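Local coordinates for beta-amyloid-like protein (Caenorhabditis elegans, PDB 3K66) that probably binds heparin through its E2 domain and, as a worm homologue of human amyloid precursor protein, is linked to cell adhesion and neural development, at residues Y172-I177 with D204-V209. Sequence-based numbering, arbitrary orientation.
Sequences YIDLRI and DYRDEV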
# COMPACT_ATOMS: atom_id res chain seq x y z
N TYR A 172 17.23 0.98 7.87
CA TYR A 172 18.11 0.81 6.73
C TYR A 172 17.93 1.86 5.65
O TYR A 172 18.86 2.15 4.91
CB TYR A 172 17.96 -0.58 6.13
CG TYR A 172 18.83 -1.59 6.82
CD1 TYR A 172 20.17 -1.76 6.45
CD2 TYR A 172 18.32 -2.37 7.85
CE1 TYR A 172 20.97 -2.68 7.10
CE2 TYR A 172 19.12 -3.30 8.51
CZ TYR A 172 20.45 -3.44 8.13
OH TYR A 172 21.24 -4.35 8.79
N ILE A 173 16.74 2.43 5.53
CA ILE A 173 16.58 3.46 4.51
C ILE A 173 17.48 4.62 4.90
O ILE A 173 18.21 5.19 4.08
CB ILE A 173 15.12 3.95 4.38
CG1 ILE A 173 14.29 2.84 3.72
CG2 ILE A 173 15.09 5.23 3.53
CD1 ILE A 173 12.84 3.11 3.68
N ASP A 174 17.46 4.95 6.18
CA ASP A 174 18.32 6.01 6.66
C ASP A 174 19.76 5.59 6.37
O ASP A 174 20.50 6.32 5.70
CB ASP A 174 18.11 6.26 8.16
CG ASP A 174 16.93 7.19 8.46
OD1 ASP A 174 16.05 7.43 7.59
OD2 ASP A 174 16.88 7.66 9.61
N LEU A 175 20.16 4.40 6.83
CA LEU A 175 21.53 3.93 6.60
C LEU A 175 21.93 4.06 5.13
O LEU A 175 22.93 4.73 4.82
CB LEU A 175 21.70 2.49 7.07
CG LEU A 175 21.93 2.36 8.58
CD1 LEU A 175 22.07 0.89 8.96
CD2 LEU A 175 23.18 3.13 8.98
N ARG A 176 21.18 3.43 4.22
CA ARG A 176 21.52 3.54 2.81
C ARG A 176 21.64 5.04 2.40
O ARG A 176 22.63 5.44 1.77
CB ARG A 176 20.47 2.83 1.92
CG ARG A 176 20.53 1.31 1.94
CD ARG A 176 19.51 0.70 1.01
NE ARG A 176 18.15 0.95 1.48
CZ ARG A 176 17.43 0.09 2.19
NH1 ARG A 176 17.92 -1.09 2.52
NH2 ARG A 176 16.21 0.45 2.60
N ILE A 177 20.68 5.87 2.77
CA ILE A 177 20.78 7.30 2.40
C ILE A 177 22.04 7.95 3.00
O ILE A 177 22.73 8.71 2.32
CB ILE A 177 19.52 8.14 2.81
CG1 ILE A 177 18.31 7.67 1.99
CG2 ILE A 177 19.72 9.63 2.50
CD1 ILE A 177 17.01 8.35 2.32
N ASP A 204 13.60 18.50 3.55
CA ASP A 204 12.47 19.12 2.89
C ASP A 204 11.59 18.07 2.22
O ASP A 204 10.38 18.04 2.42
CB ASP A 204 12.92 20.17 1.85
CG ASP A 204 13.34 21.47 2.51
OD1 ASP A 204 12.75 21.78 3.56
OD2 ASP A 204 14.23 22.18 1.98
N TYR A 205 12.19 17.18 1.43
CA TYR A 205 11.41 16.16 0.76
C TYR A 205 10.65 15.28 1.73
O TYR A 205 9.51 14.95 1.49
CB TYR A 205 12.27 15.28 -0.12
CG TYR A 205 11.42 14.41 -1.01
CD1 TYR A 205 10.79 14.94 -2.14
CD2 TYR A 205 11.21 13.06 -0.72
CE1 TYR A 205 9.99 14.15 -2.96
CE2 TYR A 205 10.41 12.26 -1.52
CZ TYR A 205 9.81 12.81 -2.65
OH TYR A 205 9.05 12.03 -3.49
N ARG A 206 11.29 14.87 2.82
CA ARG A 206 10.57 14.05 3.79
C ARG A 206 9.40 14.83 4.39
O ARG A 206 8.29 14.31 4.51
CB ARG A 206 11.48 13.56 4.91
CG ARG A 206 10.68 12.88 5.99
CD ARG A 206 11.56 12.25 7.05
NE ARG A 206 12.30 11.12 6.50
CZ ARG A 206 13.17 10.39 7.18
NH1 ARG A 206 13.38 10.69 8.46
NH2 ARG A 206 13.82 9.38 6.61
N ASP A 207 9.64 16.09 4.77
CA ASP A 207 8.56 16.88 5.34
C ASP A 207 7.31 16.86 4.47
O ASP A 207 6.21 16.70 4.99
CB ASP A 207 9.00 18.33 5.59
CG ASP A 207 9.84 18.49 6.86
OD1 ASP A 207 9.71 17.63 7.77
OD2 ASP A 207 10.61 19.48 6.95
N GLU A 208 7.48 17.00 3.16
CA GLU A 208 6.34 17.01 2.23
C GLU A 208 5.59 15.69 2.08
O GLU A 208 4.36 15.63 2.24
CB GLU A 208 6.78 17.41 0.83
CG GLU A 208 7.23 18.84 0.66
CD GLU A 208 7.53 19.15 -0.80
OE1 GLU A 208 6.61 19.00 -1.64
OE2 GLU A 208 8.68 19.52 -1.10
N VAL A 209 6.34 14.65 1.74
CA VAL A 209 5.78 13.34 1.47
C VAL A 209 5.29 12.49 2.63
O VAL A 209 4.31 11.77 2.50
CB VAL A 209 6.79 12.54 0.66
CG1 VAL A 209 6.31 11.12 0.51
CG2 VAL A 209 6.97 13.20 -0.70
O HOH W 1 14.88 9.29 10.50
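Arg206 reaches from helix 195-209 to Asp174 on helix 163-182, and this one pair carries the contact. The backbones stay well apart, with 11.5 Å between CA of Asp174 and CA of Arg206. Just ahead of 204-209 on the same helix, Trp202 touches Asp174 and Ile177. Tyr205, the residue before Arg206, turns to helix 123-154 and rests on Arg135, as Val209 farther on does on Met142. Arg206 itself faces the other way. Its CG lies anti to the backbone N (chi1 172°), which sends the chain out toward 172-177, and a bend at chi3 sets the final course of the guanidinium. NH2 then donates to Asp174 OD1 at 3.1 Å, in a salt bridge that is also a hydrogen bond. The N-H...O angle is 160°. OD1 accepts through its syn lone pair, on the side of OD2, and sits in the guanidinium plane at its edge. Carboxylate and guanidinium are only 15° from coplanar. A water closes the second arm: it donates to Asp174 OD2 at 2.7 Å and accepts from Arg206 NH1 at 2.9 Å. Both carboxylate oxygens are thus tied to the same arginine, one directly and one through water, which should limit rotation of either flat group. The stronger partner of the arginine is Glu138 of helix 123-154, which also pairs with NH2; Asp174 is its second acid. The result is a surface salt bridge between two helices that both pack on helix 123-154, within the C-terminal helical bundle of the E2 fold.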